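Local coordinates for papain-like cysteine protease (PDB 3MTV), which acts as the Nsp1beta papain-like cysteine protease and metal-dependent nuclease of an arterivirus polyprotein, and probably helps subvert host protein synthesis and interferon signalling, at residues A22-G26 against N27-F31; F62-P65 against G66-V69; C79-A82 against D83-P86. All blocks are in the same frame, centred on the assembly; numbering follows the deposited sequence.

Three local contacts, met in series from the N terminus, show how neighbouring residues turn a chain; none encloses another. Contact 1 (22-31) closes the turn just after strand 18-23 of the N-terminal four-stranded sheet, before helix 39-48. Contact 2 (62-69) follows strand 54-56 of that sheet and delivers the chain to the short strand 68-69. Contact 3 (79-86) begins beyond strand 77-78, the antiparallel partner of 68-69, and leads toward helix 100-112 of the protease part. Contact 1 stands apart, its nearest atoms about 15 Å from contact 2. Contacts 2 and 3 touch: Val69 N lies 2.6 Å from Leu80 O, probably as a hydrogen bond, and Val69 packs on Ala82.

Contact 1. Residues A22-G26 against N27-F31; sequences APRGG and NEVKF
Gly26 and Val29 close a type I beta turn, Val29 N donating to Gly26 O at 2.5 Å. The backbone reaches this turn through Gly25, whose positive phi of 113° belongs to glycine. Asn27 and Glu28 occupy the two central positions, and beyond them Val29 and Lys30 return alongside Arg24. The side chains of Arg24 and Val29 slide past each other in opposite directions. Val29 directs both methyl branches at the backbone of the earlier residues: CG2 lies 3.5 Å from Arg24 O and CG1 3.8 Å from the same oxygen, while Val29 CB is 3.9 Å from Arg24 CG. The turn thus folds the chain back at the end of strand 18-23, a strand inside the antiparallel sheet of the N-terminal region, and sets a buried valine against the aliphatic part of Arg24. With its chain extended as far as NE and CG pointing opposite the backbone N (chi1 168°), Arg24 carries its guanidinium over the returning backbone. There Val29 O sits 3.2 Å above the plane of the group, over its centre; the oxygen meets the face of the group, an approach that positive charge probably favours, and the angles to NE and NH2 are too poor for hydrogen bonds. Arg24 NH1 turns to a salt bridge with Asp5 of strand 3-7. At the guanidinium edge comes Lys30, whose CE lies 3.3 Å from Arg24 NH2, the two side chains crossing at a slant. Lys30 NZ remains 4.5 Å from that nitrogen, a proximity of like charges that Asp5 may help to offset. Arg24 O, with both valine methyls near it on one side, accepts a hydrogen bond from His52 of the second subunit, and Phe31 meets Trp156 of that subunit edge-to-face.

Contact 2. Residues F62-P65 against G66-V69; sequences FITP and GSGV
The hydroxyl of Ser67 turns back on the backbone of Thr64. Ser67 OG donates to Thr64 O at a modelled distance of 2.6 Å, although the place of the hydroxyl is not secure because it lies too near the end of Ile63. The main-chain pair that might be expected to close the turn does not bond: Ser67 N is 3.4 Å from Thr64 O but poorly directed, so in the model the link to this carbonyl is the serine hydroxyl, tentatively placed. Next in the shell is Ile63, whose CB points toward the later residues. With CG1 lodged between the backbone N and the carbonyl carbon (chi1 84°), its longer branch reaches toward Ser67 and Gly68. The position of CD1 at the end of that branch is doubtful, since it is modelled too close to Ser67 O as well as to Ser67 OG, and it only probably lies near Gly68 CA. Farther along the bend, the CB bond of Pro65 points away from the later residues. Around the turn, Phe62 rests on Met57 before it, while after it Gly68 bonds through its backbone to Gly78, and Val69 packs on Leu80 and Ala82. Pro65 followed by Gly66 fills the central positions of a type II beta turn, the glycine with its positive phi (84°), and this classic proline-glycine pairing turns the surface loop into the small antiparallel pair of strands 68-69 and 77-78.

Contact 3. Residues C79-A82 against D83-P86; sequences CLPA and DTVP
The chain bends tightly from Pro81 to Thr84, with Thr84 N donating to Pro81 O at 2.9 Å and an N-H...O angle of 134°, although the nitrogen's position is somewhat uncertain. The same carbonyl receives a second bond from Thr84 OG1, very short as modelled; in the model amide and hydroxyl both address one oxygen, the details being uncertain. A chi1 of 73° brings OG1 round to it, between the backbone N and the carbonyl carbon of Thr84, and leaves CG2 beside the proline. The side chains of Pro81 and Thr84 cross at about a right angle. Thr84 CG2 lies 3.3 Å from Pro81 CG and 3.4 Å from Pro81 CB. The amide bond joins residues three apart, and with the helical backbone angles of Ala82 and Asp83 it makes a single 3-10-like turn, which bends the chain soon after the hairpin strand 77-78, in the loop that runs on toward helix 100-112 within the papain-like protease region. Leu80 brings its CD2 near the threonine hydroxyl, while its side chain also packs on Phe60 and Val69. Asp83 touches the proline only slightly: its OD2 is 3.7 Å from Pro81 CB. Ala82 turns its CB away from the bend and leans on Val69 of the hairpin. Val85 points its CB back toward the turn and touches Met71; its side chain is about 8 Å from that of His159 and about 10 Å from that of Cys90, the probable catalytic residues of the protease.

Contact 1. Residues A22-G26 against N27-F31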
ATOM      1  N   ALA A  22      -1.633  -4.487  -2.289  1.00 47.40           N
ATOM      2  CA  ALA A  22      -0.415  -3.976  -2.865  1.00 58.83           C
ATOM      3  C   ALA A  22       0.527  -5.135  -3.040  1.00 51.54           C
ATOM      4  O   ALA A  22       0.343  -6.147  -2.370  1.00 57.07           O
ATOM      5  CB  ALA A  22       0.157  -2.962  -1.938  1.00 46.10           C
ATOM      6  N   PRO A  23       1.564  -5.002  -3.899  1.00 46.59           N
ATOM      7  CA  PRO A  23       2.477  -6.156  -4.037  1.00 56.08           C
ATOM      8  C   PRO A  23       3.360  -6.304  -2.783  1.00 59.14           C
ATOM      9  O   PRO A  23       3.358  -5.356  -1.992  1.00 54.77           O
ATOM     10  CB  PRO A  23       3.269  -5.880  -5.330  1.00 40.51           C
ATOM     11  CG  PRO A  23       2.529  -4.870  -6.019  1.00 49.52           C
ATOM     12  CD  PRO A  23       1.778  -4.021  -4.960  1.00 44.82           C
ATOM     13  N   ARG A  24       4.030  -7.456  -2.592  1.00 54.31           N
ATOM     14  CA  ARG A  24       4.484  -7.915  -1.281  1.00 60.34           C
ATOM     15  C   ARG A  24       5.705  -7.066  -1.187  1.00 57.90           C
ATOM     16  O   ARG A  24       5.833  -6.166  -0.296  1.00 41.97           O
ATOM     17  CB  ARG A  24       4.804  -9.433  -1.280  1.00 57.27           C
ATOM     18  CG  ARG A  24       5.557 -10.089  -0.073  1.00 58.10           C
ATOM     19  CD  ARG A  24       5.610 -11.677  -0.299  1.00 65.42           C
ATOM     20  NE  ARG A  24       6.769 -12.379   0.334  1.00100.04           N
ATOM     21  CZ  ARG A  24       6.766 -13.315   1.348  1.00127.43           C
ATOM     22  NH1 ARG A  24       5.609 -13.799   1.977  1.00 73.20           N
ATOM     23  NH2 ARG A  24       7.988 -13.799   1.743  1.00 79.39           N
ATOM     24  N   GLY A  25       6.529  -7.261  -2.194  1.00 38.40           N
ATOM     25  CA  GLY A  25       7.907  -6.877  -2.074  1.00 40.22           C
ATOM     26  C   GLY A  25       8.804  -8.100  -2.079  1.00 52.90           C
ATOM     27  O   GLY A  25       8.393  -9.190  -2.520  1.00 68.84           O
ATOM     28  N   GLY A  26      10.002  -7.950  -1.538  1.00 56.02           N
ATOM     29  CA  GLY A  26      10.921  -9.073  -1.380  1.00 52.66           C
ATOM     30  C   GLY A  26      10.655 -10.047  -0.207  1.00 85.42           C
ATOM     31  O   GLY A  26       9.667  -9.913   0.674  1.00 53.20           O
ATOM     32  N   ASN A  27      11.556 -11.038  -0.169  1.00 56.77           N
ATOM     33  CA  ASN A  27      11.302 -12.167   0.737  1.00 81.46           C
ATOM     34  C   ASN A  27      11.347 -11.727   2.153  1.00 69.79           C
ATOM     35  O   ASN A  27      11.126 -12.534   3.030  1.00 89.59           O
ATOM     36  CB  ASN A  27      12.334 -13.280   0.641  1.00 79.24           C
ATOM     37  CG  ASN A  27      12.553 -13.722  -0.753  1.00110.53           C
ATOM     38  OD1 ASN A  27      11.592 -14.161  -1.439  1.00 80.98           O
ATOM     39  ND2 ASN A  27      13.822 -13.597  -1.223  1.00 82.84           N
ATOM     40  N   GLU A  28      11.737 -10.488   2.385  1.00 63.68           N
ATOM     41  CA  GLU A  28      11.842  -9.984   3.732  1.00 51.45           C
ATOM     42  C   GLU A  28      10.465  -9.482   4.111  1.00 63.88           C
ATOM     43  O   GLU A  28      10.131  -9.336   5.294  1.00 50.81           O
ATOM     44  CB  GLU A  28      12.833  -8.833   3.838  1.00 52.14           C
ATOM     45  CG  GLU A  28      12.144  -7.439   3.523  1.00 72.40           C
ATOM     46  CD  GLU A  28      12.577  -6.706   2.183  1.00 81.62           C
ATOM     47  OE1 GLU A  28      13.264  -7.271   1.258  1.00 89.12           O
ATOM     48  OE2 GLU A  28      12.220  -5.502   2.066  1.00101.38           O
ATOM     49  N   VAL A  29       9.641  -9.194   3.117  1.00 54.09           N
ATOM     50  CA  VAL A  29       8.355  -8.741   3.553  1.00 58.80           C
ATOM     51  C   VAL A  29       7.506  -9.901   4.024  1.00 58.28           C
ATOM     52  O   VAL A  29       7.239 -10.816   3.267  1.00 74.40           O
ATOM     53  CB  VAL A  29       7.622  -8.067   2.512  1.00 64.41           C
ATOM     54  CG1 VAL A  29       6.398  -7.662   3.175  1.00 51.52           C
ATOM     55  CG2 VAL A  29       8.362  -6.839   2.035  1.00 50.23           C
ATOM     56  N   LYS A  30       7.130  -9.888   5.285  1.00 52.75           N
ATOM     57  CA  LYS A  30       6.574 -11.087   5.933  1.00 65.98           C
ATOM     58  C   LYS A  30       5.703 -10.731   7.066  1.00 54.40           C
ATOM     59  O   LYS A  30       6.131 -10.612   8.164  1.00 60.05           O
ATOM     60  CB  LYS A  30       7.636 -12.090   6.409  1.00 41.54           C
ATOM     61  CG  LYS A  30       8.492 -12.635   5.227  1.00 58.31           C
ATOM     62  CD  LYS A  30       9.157 -13.923   5.639  1.00 85.27           C
ATOM     63  CE  LYS A  30       9.436 -14.922   4.488  1.00107.92           C
ATOM     64  NZ  LYS A  30      10.776 -15.625   4.718  1.00 99.26           N
ATOM     65  N   PHE A  31       4.438 -10.555   6.781  1.00 61.69           N
ATOM     66  CA  PHE A  31       3.518 -10.229   7.821  1.00 54.82           C
ATOM     67  C   PHE A  31       2.696 -11.434   8.166  1.00 59.89           C
ATOM     68  O   PHE A  31       2.729 -12.447   7.477  1.00 58.59           O
ATOM     69  CB  PHE A  31       2.452  -9.264   7.267  1.00 67.97           C
ATOM     70  CG  PHE A  31       2.949  -7.920   6.932  1.00 52.63           C
ATOM     71  CD1 PHE A  31       3.427  -7.626   5.691  1.00 74.38           C
ATOM     72  CD2 PHE A  31       2.935  -6.909   7.870  1.00 74.42           C
ATOM     73  CE1 PHE A  31       3.923  -6.288   5.419  1.00 63.69           C
ATOM     74  CE2 PHE A  31       3.446  -5.651   7.587  1.00 43.01           C
ATOM     75  CZ  PHE A  31       3.925  -5.357   6.366  1.00 51.34           C
TER

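Contact 2. Residues F62-P65 against G66-V69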
ATOM      1  N   PHE A  62     -20.660  -9.605  -5.412  1.00 68.84           N
ATOM      2  CA  PHE A  62     -19.669 -10.584  -5.902  1.00 71.04           C
ATOM      3  C   PHE A  62     -20.439 -11.796  -6.360  1.00 71.67           C
ATOM      4  O   PHE A  62     -21.615 -11.829  -6.128  1.00 84.46           O
ATOM      5  CB  PHE A  62     -18.571 -10.840  -4.832  1.00 68.90           C
ATOM      6  CG  PHE A  62     -17.895  -9.549  -4.400  1.00 78.64           C
ATOM      7  CD1 PHE A  62     -18.496  -8.697  -3.424  1.00100.79           C
ATOM      8  CD2 PHE A  62     -16.742  -9.080  -5.078  1.00 86.97           C
ATOM      9  CE1 PHE A  62     -17.937  -7.391  -3.081  1.00 85.45           C
ATOM     10  CE2 PHE A  62     -16.199  -7.811  -4.760  1.00 67.14           C
ATOM     11  CZ  PHE A  62     -16.807  -6.969  -3.755  1.00 74.10           C
ATOM     12  N   ILE A  63     -19.843 -12.728  -7.083  1.00 43.01           N
ATOM     13  CA  ILE A  63     -20.625 -13.756  -7.783  1.00 62.74           C
ATOM     14  C   ILE A  63     -19.625 -14.865  -7.959  1.00 68.25           C
ATOM     15  O   ILE A  63     -18.526 -14.735  -7.574  1.00 70.53           O
ATOM     16  CB  ILE A  63     -21.228 -13.358  -9.241  1.00 66.47           C
ATOM     17  CG1 ILE A  63     -20.172 -13.567 -10.367  1.00 67.10           C
ATOM     18  CG2 ILE A  63     -22.115 -11.983  -9.233  1.00 50.36           C
ATOM     19  CD1 ILE A  63     -20.665 -13.825 -11.876  1.00 60.40           C
ATOM     20  N   THR A  64     -19.942 -15.992  -8.513  1.00 65.47           N
ATOM     21  CA  THR A  64     -18.989 -17.017  -8.152  1.00 75.15           C
ATOM     22  C   THR A  64     -17.627 -16.840  -8.890  1.00 64.54           C
ATOM     23  O   THR A  64     -17.583 -16.499 -10.062  1.00 74.31           O
ATOM     24  CB  THR A  64     -19.657 -18.490  -8.170  1.00 94.23           C
ATOM     25  OG1 THR A  64     -19.208 -19.267  -9.300  1.00 74.14           O
ATOM     26  CG2 THR A  64     -21.250 -18.439  -8.099  1.00 60.62           C
ATOM     27  N   PRO A  65     -16.502 -17.033  -8.179  1.00 98.52           N
ATOM     28  CA  PRO A  65     -15.154 -17.194  -8.802  1.00101.39           C
ATOM     29  C   PRO A  65     -15.131 -17.856 -10.201  1.00114.04           C
ATOM     30  O   PRO A  65     -15.699 -18.979 -10.359  1.00102.88           O
ATOM     31  CB  PRO A  65     -14.409 -18.115  -7.786  1.00 67.55           C
ATOM     32  CG  PRO A  65     -15.027 -17.618  -6.382  1.00 96.39           C
ATOM     33  CD  PRO A  65     -16.427 -16.969  -6.696  1.00 93.30           C
ATOM     34  N   GLY A  66     -14.466 -17.184 -11.168  1.00118.28           N
ATOM     35  CA  GLY A  66     -14.216 -17.670 -12.544  1.00 84.05           C
ATOM     36  C   GLY A  66     -15.349 -17.444 -13.562  1.00 88.57           C
ATOM     37  O   GLY A  66     -15.329 -18.080 -14.638  1.00 95.32           O
ATOM     38  N   SER A  67     -16.280 -16.515 -13.247  1.00 75.79           N
ATOM     39  CA  SER A  67     -17.655 -16.465 -13.785  1.00 94.96           C
ATOM     40  C   SER A  67     -18.088 -15.009 -13.869  1.00 78.49           C
ATOM     41  O   SER A  67     -19.240 -14.618 -14.176  1.00 74.43           O
ATOM     42  CB  SER A  67     -18.619 -17.225 -12.831  1.00 81.49           C
ATOM     43  OG  SER A  67     -19.312 -16.339 -11.953  1.00 73.76           O
ATOM     44  N   GLY A  68     -17.161 -14.168 -13.516  1.00 91.00           N
ATOM     45  CA  GLY A  68     -17.495 -12.762 -13.462  1.00 96.37           C
ATOM     46  C   GLY A  68     -16.501 -11.957 -14.254  1.00 83.48           C
ATOM     47  O   GLY A  68     -15.761 -12.461 -15.141  1.00 63.96           O
ATOM     48  N   VAL A  69     -16.453 -10.694 -13.886  1.00 71.60           N
ATOM     49  CA  VAL A  69     -15.566  -9.797 -14.609  1.00 84.96           C
ATOM     50  C   VAL A  69     -14.500  -9.045 -13.752  1.00 69.71           C
ATOM     51  O   VAL A  69     -14.798  -8.660 -12.609  1.00 83.44           O
ATOM     52  CB  VAL A  69     -16.464  -8.907 -15.403  1.00 65.41           C
ATOM     53  CG1 VAL A  69     -16.547  -7.464 -14.821  1.00 53.98           C
ATOM     54  CG2 VAL A  69     -16.113  -9.080 -16.829  1.00 52.77           C
TER

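Contact 3. Residues C79-A82 against D83-P86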
ATOM      1  N   CYS A  79     -15.194 -11.657 -10.740  1.00 78.10           N
ATOM      2  CA  CYS A  79     -16.355 -12.056  -9.906  1.00 53.27           C
ATOM      3  C   CYS A  79     -17.166 -10.825  -9.704  1.00 79.31           C
ATOM      4  O   CYS A  79     -17.917 -10.539  -8.715  1.00 65.83           O
ATOM      5  CB  CYS A  79     -16.008 -12.669  -8.539  1.00 63.59           C
ATOM      6  SG  CYS A  79     -14.486 -12.315  -7.570  1.00 86.13           S
ATOM      7  N   LEU A  80     -17.003 -10.027 -10.692  1.00 68.18           N
ATOM      8  CA  LEU A  80     -17.852  -8.929 -10.640  1.00 76.04           C
ATOM      9  C   LEU A  80     -18.887  -9.102 -11.718  1.00 82.40           C
ATOM     10  O   LEU A  80     -18.576  -9.490 -12.894  1.00 60.01           O
ATOM     11  CB  LEU A  80     -17.019  -7.696 -10.788  1.00 80.08           C
ATOM     12  CG  LEU A  80     -16.754  -7.109  -9.433  1.00 88.94           C
ATOM     13  CD1 LEU A  80     -15.365  -6.674  -9.523  1.00 76.76           C
ATOM     14  CD2 LEU A  80     -17.750  -5.942  -9.081  1.00 82.42           C
ATOM     15  N   PRO A  81     -20.116  -8.827 -11.290  1.00 76.94           N
ATOM     16  CA  PRO A  81     -21.235  -8.591 -12.178  1.00 98.92           C
ATOM     17  C   PRO A  81     -20.760  -7.520 -13.160  1.00 90.96           C
ATOM     18  O   PRO A  81     -20.598  -6.326 -12.753  1.00 57.79           O
ATOM     19  CB  PRO A  81     -22.310  -7.929 -11.266  1.00 82.36           C
ATOM     20  CG  PRO A  81     -21.616  -7.543 -10.018  1.00 77.77           C
ATOM     21  CD  PRO A  81     -20.151  -7.948 -10.117  1.00 71.97           C
ATOM     22  N   ALA A  82     -20.576  -7.887 -14.430  1.00 75.60           N
ATOM     23  CA  ALA A  82     -20.455  -6.785 -15.417  1.00 60.74           C
ATOM     24  C   ALA A  82     -21.522  -5.650 -15.433  1.00 50.65           C
ATOM     25  O   ALA A  82     -21.115  -4.531 -15.648  1.00 70.98           O
ATOM     26  CB  ALA A  82     -20.187  -7.268 -16.697  1.00 42.94           C
ATOM     27  N   ASP A  83     -22.828  -5.839 -15.144  1.00 66.39           N
ATOM     28  CA  ASP A  83     -23.641  -4.609 -14.877  1.00 66.42           C
ATOM     29  C   ASP A  83     -22.811  -3.463 -14.186  1.00 58.14           C
ATOM     30  O   ASP A  83     -23.244  -2.304 -14.164  1.00 57.64           O
ATOM     31  CB  ASP A  83     -24.867  -4.833 -13.932  1.00 77.45           C
ATOM     32  CG  ASP A  83     -25.529  -6.187 -14.101  1.00101.12           C
ATOM     33  OD1 ASP A  83     -26.183  -6.349 -15.194  1.00 83.67           O
ATOM     34  OD2 ASP A  83     -25.430  -7.041 -13.127  1.00 75.68           O
ATOM     35  N   THR A  84     -21.701  -3.792 -13.503  1.00 60.42           N
ATOM     36  CA  THR A  84     -21.218  -2.931 -12.337  1.00 79.56           C
ATOM     37  C   THR A  84     -19.834  -2.186 -12.433  1.00 63.09           C
ATOM     38  O   THR A  84     -19.496  -1.334 -11.654  1.00 86.51           O
ATOM     39  CB  THR A  84     -21.320  -3.747 -11.009  1.00 57.74           C
ATOM     40  OG1 THR A  84     -20.300  -4.739 -10.980  1.00 71.21           O
ATOM     41  CG2 THR A  84     -22.653  -4.560 -10.942  1.00 83.59           C
ATOM     42  N   VAL A  85     -19.095  -2.526 -13.458  1.00 63.69           N
ATOM     43  CA  VAL A  85     -17.869  -1.948 -13.891  1.00 56.09           C
ATOM     44  C   VAL A  85     -18.073  -1.359 -15.277  1.00 65.60           C
ATOM     45  O   VAL A  85     -19.036  -1.773 -16.005  1.00 58.90           O
ATOM     46  CB  VAL A  85     -17.005  -3.142 -14.025  1.00 62.83           C
ATOM     47  CG1 VAL A  85     -16.192  -3.185 -15.330  1.00 67.03           C
ATOM     48  CG2 VAL A  85     -16.230  -3.264 -12.814  1.00 67.17           C
ATOM     49  N   PRO A  86     -17.180  -0.413 -15.677  1.00 68.33           N
ATOM     50  CA  PRO A  86     -17.409   0.183 -17.019  1.00 64.58           C
ATOM     51  C   PRO A  86     -17.124  -0.769 -18.180  1.00 53.64           C
ATOM     52  O   PRO A  86     -16.426  -1.788 -18.008  1.00 39.85           O
ATOM     53  CB  PRO A  86     -16.559   1.472 -17.031  1.00 68.98           C
ATOM     54  CG  PRO A  86     -16.329   1.784 -15.640  1.00 62.24           C
ATOM     55  CD  PRO A  86     -16.262   0.406 -14.872  1.00 60.87           C
TER